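Local coordinates for ParM protein (Staphylococcus aureus, PDB 3JS6) that probably binds and hydrolyses ATP and assembles into actin-like filaments that segregate plasmid DNA, at residues F181-S193 / S290-H304. Sequence-based numbering, arbitrary orientation.
Sequences FTEGKYSVLDFGS and SIDRIIVTGGGANIH
His304 turns its edge onto one face of the Phe191 ring, with His304 CD2 over the centre, 3.5 Å from Phe191 CD2 and the planes 65° apart, a T-shaped stack; Val296 CG1 lies in the ring plane at the edge, 3.7 Å from Phe191 CE1. Phe191 CG stands anti to its carbonyl carbon (chi1 -70°), which aims the ring at His304 in helix 301-311. At the far end, Asp292 CB makes a CH-pi contact over one face of the Tyr186 ring, 4.2 Å from its centroid, and Phe181 CD1 lies over the opposite face, each offset toward the rim. Lys185 N donates to Asp292 OD2 (2.7 Å) on that oxygen's anti side, 35° out of the carboxylate plane, while Asp292 N bonds Lys185 O. Between these ends, parallel strands 185-191 and 293-297 exchange a ladder running from Ser187 N–Arg293 O to Phe191 N–Thr297 O. Gly300 N then bonds Phe191 O (3.0 Å), tying the Gly298-Ala301 type I turn to the strand end; Gly300 CA packs 3.6 Å from Phe191 CB. Strand 196-202 flanks strand 185-191, giving the 3-2-1-4-5 mixed sheet of an actin-fold subdomain, consistent with the phosphate-2 loop (Asp190-Ser193) and adenosine motif (Gly298-Gly300) of actin-family nucleotide sites.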
ATOM      1  N   PHE A 181     -12.727  19.577  -2.679  1.00 36.46           N
ATOM      2  CA  PHE A 181     -11.397  19.079  -3.011  1.00 35.97           C
ATOM      3  C   PHE A 181     -10.785  19.744  -4.240  1.00 32.14           C
ATOM      4  O   PHE A 181      -9.573  19.919  -4.306  1.00 32.96           O
ATOM      5  CB  PHE A 181     -11.451  17.555  -3.210  1.00 34.43           C
ATOM      6  CG  PHE A 181     -10.109  16.922  -3.444  1.00 30.88           C
ATOM      7  CD1 PHE A 181      -9.118  16.979  -2.478  1.00 36.61           C
ATOM      8  CD2 PHE A 181      -9.835  16.273  -4.647  1.00 37.26           C
ATOM      9  CE1 PHE A 181      -7.862  16.398  -2.700  1.00 44.04           C
ATOM     10  CE2 PHE A 181      -8.590  15.689  -4.882  1.00 39.14           C
ATOM     11  CZ  PHE A 181      -7.599  15.752  -3.903  1.00 37.28           C
ATOM     12  N   THR A 182     -11.619  20.126  -5.199  1.00 32.77           N
ATOM     13  CA  THR A 182     -11.119  20.747  -6.426  1.00 35.20           C
ATOM     14  C   THR A 182     -10.403  22.072  -6.183  1.00 35.85           C
ATOM     15  O   THR A 182      -9.509  22.448  -6.948  1.00 32.81           O
ATOM     16  CB  THR A 182     -12.261  20.985  -7.452  1.00 35.97           C
ATOM     17  OG1 THR A 182     -13.188  21.942  -6.932  1.00 36.45           O
ATOM     18  CG2 THR A 182     -13.002  19.694  -7.731  1.00 40.52           C
ATOM     19  N   GLU A 183     -10.787  22.805  -5.152  1.00 29.07           N
ATOM     20  CA  GLU A 183     -10.124  24.068  -4.869  1.00 40.07           C
ATOM     21  C   GLU A 183      -9.753  24.189  -3.397  1.00 35.80           C
ATOM     22  O   GLU A 183      -9.812  25.269  -2.826  1.00 34.74           O
ATOM     23  CB  GLU A 183     -11.008  25.244  -5.288  1.00 47.89           C
ATOM     24  CG  GLU A 183     -12.478  24.888  -5.452  1.00 59.56           C
ATOM     25  CD  GLU A 183     -13.325  26.082  -5.844  1.00 61.21           C
ATOM     26  OE1 GLU A 183     -13.290  26.472  -7.029  1.00 66.10           O
ATOM     27  OE2 GLU A 183     -14.026  26.626  -4.965  1.00 65.90           O
ATOM     28  N   GLY A 184      -9.343  23.094  -2.772  1.00 31.22           N
ATOM     29  CA  GLY A 184      -8.974  23.154  -1.377  1.00 24.60           C
ATOM     30  C   GLY A 184      -7.538  22.784  -1.147  1.00 26.56           C
ATOM     31  O   GLY A 184      -6.821  22.435  -2.079  1.00 26.94           O
ATOM     32  N   LYS A 185      -7.111  22.882   0.107  1.00 24.16           N
ATOM     33  CA  LYS A 185      -5.748  22.547   0.499  1.00 28.33           C
ATOM     34  C   LYS A 185      -5.854  21.376   1.467  1.00 30.60           C
ATOM     35  O   LYS A 185      -6.574  21.443   2.476  1.00 26.44           O
ATOM     36  CB  LYS A 185      -5.088  23.744   1.169  1.00 29.62           C
ATOM     37  CG  LYS A 185      -3.626  23.555   1.482  1.00 33.02           C
ATOM     38  CD  LYS A 185      -2.986  24.903   1.773  1.00 43.43           C
ATOM     39  CE  LYS A 185      -1.570  24.760   2.287  1.00 32.26           C
ATOM     40  NZ  LYS A 185      -0.890  26.078   2.342  1.00 41.74           N
ATOM     41  N   TYR A 186      -5.160  20.292   1.145  1.00 23.13           N
ATOM     42  CA  TYR A 186      -5.229  19.091   1.970  1.00 17.85           C
ATOM     43  C   TYR A 186      -3.862  18.527   2.166  1.00 22.04           C
ATOM     44  O   TYR A 186      -3.016  18.639   1.283  1.00 24.72           O
ATOM     45  CB  TYR A 186      -6.063  18.007   1.283  1.00 25.35           C
ATOM     46  CG  TYR A 186      -7.507  18.369   1.100  1.00 27.54           C
ATOM     47  CD1 TYR A 186      -7.883  19.327   0.169  1.00 31.43           C
ATOM     48  CD2 TYR A 186      -8.495  17.792   1.898  1.00 22.98           C
ATOM     49  CE1 TYR A 186      -9.221  19.708   0.036  1.00 36.81           C
ATOM     50  CE2 TYR A 186      -9.830  18.165   1.776  1.00 27.27           C
ATOM     51  CZ  TYR A 186     -10.182  19.124   0.843  1.00 29.84           C
ATOM     52  OH  TYR A 186     -11.492  19.504   0.703  1.00 46.03           O
ATOM     53  N   SER A 187      -3.652  17.876   3.303  1.00 18.18           N
ATOM     54  CA  SER A 187      -2.364  17.270   3.537  1.00 20.46           C
ATOM     55  C   SER A 187      -2.585  15.846   3.966  1.00 24.51           C
ATOM     56  O   SER A 187      -3.589  15.511   4.600  1.00 29.25           O
ATOM     57  CB  SER A 187      -1.580  18.033   4.608  1.00 29.79           C
ATOM     58  OG  SER A 187      -1.207  19.324   4.147  1.00 23.80           O
ATOM     59  N   VAL A 188      -1.670  14.999   3.554  1.00 18.63           N
ATOM     60  CA  VAL A 188      -1.717  13.600   3.932  1.00 20.93           C
ATOM     61  C   VAL A 188      -0.544  13.437   4.885  1.00 27.09           C
ATOM     62  O   VAL A 188       0.601  13.662   4.486  1.00 20.96           O
ATOM     63  CB  VAL A 188      -1.497  12.671   2.734  1.00 22.49           C
ATOM     64  CG1 VAL A 188      -1.467  11.190   3.225  1.00 24.59           C
ATOM     65  CG2 VAL A 188      -2.605  12.883   1.710  1.00 21.79           C
ATOM     66  N   LEU A 189      -0.853  13.078   6.131  1.00 23.66           N
ATOM     67  CA  LEU A 189       0.124  12.876   7.204  1.00 22.98           C
ATOM     68  C   LEU A 189       0.253  11.363   7.417  1.00 25.02           C
ATOM     69  O   LEU A 189      -0.586  10.728   8.066  1.00 22.31           O
ATOM     70  CB  LEU A 189      -0.379  13.589   8.485  1.00 18.82           C
ATOM     71  CG  LEU A 189       0.342  13.263   9.801  1.00 20.71           C
ATOM     72  CD1 LEU A 189       1.821  13.590   9.657  1.00 29.06           C
ATOM     73  CD2 LEU A 189      -0.276  14.051  10.964  1.00 19.84           C
ATOM     74  N   ASP A 190       1.319  10.789   6.863  1.00 17.55           N
ATOM     75  CA  ASP A 190       1.547   9.345   6.888  1.00 20.38           C
ATOM     76  C   ASP A 190       2.597   8.864   7.921  1.00 27.81           C
ATOM     77  O   ASP A 190       3.795   9.040   7.717  1.00 27.59           O
ATOM     78  CB  ASP A 190       1.959   8.950   5.455  1.00 17.91           C
ATOM     79  CG  ASP A 190       2.112   7.464   5.255  1.00 32.58           C
ATOM     80  OD1 ASP A 190       2.190   7.073   4.074  1.00 40.19           O
ATOM     81  OD2 ASP A 190       2.166   6.685   6.235  1.00 40.10           O
ATOM     82  N   PHE A 191       2.134   8.258   9.013  1.00 21.80           N
ATOM     83  CA  PHE A 191       3.022   7.735  10.056  1.00 27.97           C
ATOM     84  C   PHE A 191       3.494   6.341   9.657  1.00 25.82           C
ATOM     85  O   PHE A 191       2.802   5.350   9.889  1.00 30.09           O
ATOM     86  CB  PHE A 191       2.297   7.665  11.409  1.00 24.98           C
ATOM     87  CG  PHE A 191       2.011   9.006  12.010  1.00 28.21           C
ATOM     88  CD1 PHE A 191       0.741   9.573  11.909  1.00 26.54           C
ATOM     89  CD2 PHE A 191       3.016   9.713  12.665  1.00 27.04           C
ATOM     90  CE1 PHE A 191       0.474  10.814  12.447  1.00 29.03           C
ATOM     91  CE2 PHE A 191       2.765  10.975  13.218  1.00 24.57           C
ATOM     92  CZ  PHE A 191       1.496  11.528  13.111  1.00 35.45           C
ATOM     93  N   GLY A 192       4.663   6.272   9.027  1.00 23.90           N
ATOM     94  CA  GLY A 192       5.190   4.990   8.591  1.00 25.90           C
ATOM     95  C   GLY A 192       6.087   4.364   9.645  1.00 28.35           C
ATOM     96  O   GLY A 192       6.297   4.948  10.702  1.00 26.26           O
ATOM     97  N   SER A 193       6.604   3.176   9.359  1.00 30.51           N
ATOM     98  CA  SER A 193       7.481   2.495  10.299  1.00 39.19           C
ATOM     99  C   SER A 193       8.819   3.224  10.503  1.00 37.56           C
ATOM    100  O   SER A 193       9.308   3.333  11.624  1.00 39.77           O
ATOM    101  CB  SER A 193       7.741   1.078   9.812  1.00 38.82           C
ATOM    102  OG  SER A 193       8.190   1.111   8.475  1.00 40.26           O
ATOM    103  N   SER A 290      -5.623  27.441   7.274  1.00 46.54           N
ATOM    104  CA  SER A 290      -5.696  27.538   5.825  1.00 45.78           C
ATOM    105  C   SER A 290      -5.808  26.117   5.251  1.00 44.03           C
ATOM    106  O   SER A 290      -5.998  25.921   4.057  1.00 36.52           O
ATOM    107  CB  SER A 290      -4.436  28.211   5.275  1.00 48.05           C
ATOM    108  OG  SER A 290      -3.277  27.430   5.530  1.00 52.69           O
ATOM    109  N   ILE A 291      -5.687  25.121   6.113  1.00 40.57           N
ATOM    110  CA  ILE A 291      -5.770  23.741   5.663  1.00 38.50           C
ATOM    111  C   ILE A 291      -7.194  23.213   5.827  1.00 37.24           C
ATOM    112  O   ILE A 291      -7.789  23.343   6.888  1.00 34.27           O
ATOM    113  CB  ILE A 291      -4.771  22.892   6.444  1.00 33.70           C
ATOM    114  CG1 ILE A 291      -3.372  23.495   6.262  1.00 35.19           C
ATOM    115  CG2 ILE A 291      -4.780  21.452   5.934  1.00 29.49           C
ATOM    116  CD1 ILE A 291      -2.330  22.992   7.266  1.00 46.28           C
ATOM    117  N   ASP A 292      -7.750  22.628   4.771  1.00 38.30           N
ATOM    118  CA  ASP A 292      -9.117  22.110   4.842  1.00 32.78           C
ATOM    119  C   ASP A 292      -9.214  20.763   5.538  1.00 33.23           C
ATOM    120  O   ASP A 292     -10.222  20.458   6.163  1.00 28.25           O
ATOM    121  CB  ASP A 292      -9.716  22.027   3.442  1.00 37.84           C
ATOM    122  CG  ASP A 292      -9.724  23.375   2.748  1.00 45.86           C
ATOM    123  OD1 ASP A 292     -10.110  24.360   3.410  1.00 52.28           O
ATOM    124  OD2 ASP A 292      -9.348  23.456   1.555  1.00 37.25           O
ATOM    125  N   ARG A 293      -8.171  19.951   5.424  1.00 19.14           N
ATOM    126  CA  ARG A 293      -8.174  18.639   6.078  1.00 24.31           C
ATOM    127  C   ARG A 293      -6.776  18.042   6.045  1.00 19.08           C
ATOM    128  O   ARG A 293      -5.994  18.282   5.129  1.00 21.75           O
ATOM    129  CB  ARG A 293      -9.130  17.674   5.352  1.00 23.59           C
ATOM    130  CG  ARG A 293      -9.737  16.532   6.202  1.00 24.59           C
ATOM    131  CD  ARG A 293     -10.780  17.077   7.213  1.00 24.36           C
ATOM    132  NE  ARG A 293     -11.825  17.873   6.556  1.00 24.88           N
ATOM    133  CZ  ARG A 293     -12.863  17.369   5.887  1.00 38.82           C
ATOM    134  NH1 ARG A 293     -13.031  16.055   5.784  1.00 28.68           N
ATOM    135  NH2 ARG A 293     -13.720  18.185   5.284  1.00 33.61           N
ATOM    136  N   ILE A 294      -6.466  17.269   7.061  1.00 21.69           N
ATOM    137  CA  ILE A 294      -5.206  16.569   7.132  1.00 21.72           C
ATOM    138  C   ILE A 294      -5.659  15.144   7.361  1.00 20.02           C
ATOM    139  O   ILE A 294      -6.304  14.836   8.378  1.00 23.34           O
ATOM    140  CB  ILE A 294      -4.351  17.048   8.333  1.00 24.12           C
ATOM    141  CG1 ILE A 294      -3.906  18.500   8.117  1.00 27.69           C
ATOM    142  CG2 ILE A 294      -3.186  16.125   8.513  1.00 24.78           C
ATOM    143  CD1 ILE A 294      -3.291  19.154   9.372  1.00 29.14           C
ATOM    144  N   ILE A 295      -5.362  14.274   6.408  1.00 17.95           N
ATOM    145  CA  ILE A 295      -5.739  12.876   6.510  1.00 15.53           C
ATOM    146  C   ILE A 295      -4.574  12.200   7.216  1.00 25.20           C
ATOM    147  O   ILE A 295      -3.409  12.341   6.806  1.00 24.71           O
ATOM    148  CB  ILE A 295      -5.945  12.265   5.090  1.00 16.34           C
ATOM    149  CG1 ILE A 295      -7.240  12.796   4.460  1.00 27.52           C
ATOM    150  CG2 ILE A 295      -6.096  10.780   5.165  1.00 18.15           C
ATOM    151  CD1 ILE A 295      -7.133  14.081   3.778  1.00 32.28           C
ATOM    152  N   VAL A 296      -4.881  11.492   8.295  1.00 20.08           N
ATOM    153  CA  VAL A 296      -3.855  10.813   9.082  1.00 19.92           C
ATOM    154  C   VAL A 296      -3.881   9.384   8.631  1.00 21.61           C
ATOM    155  O   VAL A 296      -4.905   8.727   8.756  1.00 19.92           O
ATOM    156  CB  VAL A 296      -4.201  10.900  10.574  1.00 23.82           C
ATOM    157  CG1 VAL A 296      -3.090  10.296  11.422  1.00 21.87           C
ATOM    158  CG2 VAL A 296      -4.443  12.363  10.933  1.00 27.62           C
ATOM    159  N   THR A 297      -2.764   8.894   8.100  1.00 15.28           N
ATOM    160  CA  THR A 297      -2.717   7.520   7.597  1.00 18.50           C
ATOM    161  C   THR A 297      -1.410   6.812   8.025  1.00 26.30           C
ATOM    162  O   THR A 297      -0.620   7.370   8.789  1.00 25.81           O
ATOM    163  CB  THR A 297      -2.876   7.535   6.046  1.00 22.30           C
ATOM    164  OG1 THR A 297      -3.152   6.220   5.573  1.00 20.50           O
ATOM    165  CG2 THR A 297      -1.617   8.070   5.365  1.00 19.02           C
ATOM    166  N   GLY A 298      -1.194   5.588   7.560  1.00 21.79           N
ATOM    167  CA  GLY A 298       0.019   4.870   7.942  1.00 25.64           C
ATOM    168  C   GLY A 298      -0.201   3.967   9.144  1.00 24.76           C
ATOM    169  O   GLY A 298      -1.199   4.099   9.852  1.00 22.98           O
ATOM    170  N   GLY A 299       0.731   3.045   9.381  1.00 31.12           N
ATOM    171  CA  GLY A 299       0.596   2.137  10.507  1.00 31.08           C
ATOM    172  C   GLY A 299       0.466   2.864  11.833  1.00 34.57           C
ATOM    173  O   GLY A 299      -0.107   2.347  12.796  1.00 37.10           O
ATOM    174  N   GLY A 300       0.993   4.075  11.893  1.00 26.17           N
ATOM    175  CA  GLY A 300       0.910   4.826  13.129  1.00 26.07           C
ATOM    176  C   GLY A 300      -0.356   5.645  13.313  1.00 29.27           C
ATOM    177  O   GLY A 300      -0.581   6.189  14.389  1.00 22.61           O
ATOM    178  N   ALA A 301      -1.189   5.741  12.275  1.00 26.55           N
ATOM    179  CA  ALA A 301      -2.398   6.540  12.368  1.00 25.07           C
ATOM    180  C   ALA A 301      -3.254   6.201  13.582  1.00 23.50           C
ATOM    181  O   ALA A 301      -3.664   7.091  14.307  1.00 27.33           O
ATOM    182  CB  ALA A 301      -3.244   6.410  11.093  1.00 16.03           C
ATOM    183  N   ASN A 302      -3.536   4.927  13.776  1.00 27.32           N
ATOM    184  CA  ASN A 302      -4.346   4.506  14.916  1.00 39.41           C
ATOM    185  C   ASN A 302      -3.766   4.912  16.262  1.00 40.07           C
ATOM    186  O   ASN A 302      -4.500   5.181  17.220  1.00 36.08           O
ATOM    187  CB  ASN A 302      -4.535   2.993  14.911  1.00 43.16           C
ATOM    188  CG  ASN A 302      -5.693   2.559  14.047  1.00 53.78           C
ATOM    189  OD1 ASN A 302      -6.825   3.001  14.247  1.00 56.64           O
ATOM    190  ND2 ASN A 302      -5.422   1.687  13.082  1.00 52.73           N
ATOM    191  N   ILE A 303      -2.446   4.960  16.331  1.00 33.20           N
ATOM    192  CA  ILE A 303      -1.774   5.290  17.572  1.00 35.78           C
ATOM    193  C   ILE A 303      -1.874   6.769  17.914  1.00 36.59           C
ATOM    194  O   ILE A 303      -2.108   7.119  19.066  1.00 35.95           O
ATOM    195  CB  ILE A 303      -0.278   4.889  17.495  1.00 38.54           C
ATOM    196  CG1 ILE A 303      -0.153   3.442  17.011  1.00 44.14           C
ATOM    197  CG2 ILE A 303       0.384   5.055  18.852  1.00 43.31           C
ATOM    198  CD1 ILE A 303       1.238   3.073  16.568  1.00 50.43           C
ATOM    199  N   HIS A 304      -1.729   7.637  16.911  1.00 32.31           N
ATOM    200  CA  HIS A 304      -1.740   9.075  17.169  1.00 30.68           C
ATOM    201  C   HIS A 304      -2.972   9.908  16.833  1.00 26.89           C
ATOM    202  O   HIS A 304      -3.056  11.048  17.262  1.00 27.00           O
ATOM    203  CB  HIS A 304      -0.538   9.720  16.473  1.00 25.47           C
ATOM    204  CG  HIS A 304       0.731   8.939  16.606  1.00 34.42           C
ATOM    205  ND1 HIS A 304       1.223   8.523  17.825  1.00 34.86           N
ATOM    206  CD2 HIS A 304       1.628   8.531  15.676  1.00 36.78           C
ATOM    207  CE1 HIS A 304       2.370   7.895  17.640  1.00 46.06           C
ATOM    208  NE2 HIS A 304       2.640   7.885  16.345  1.00 37.55           N
TER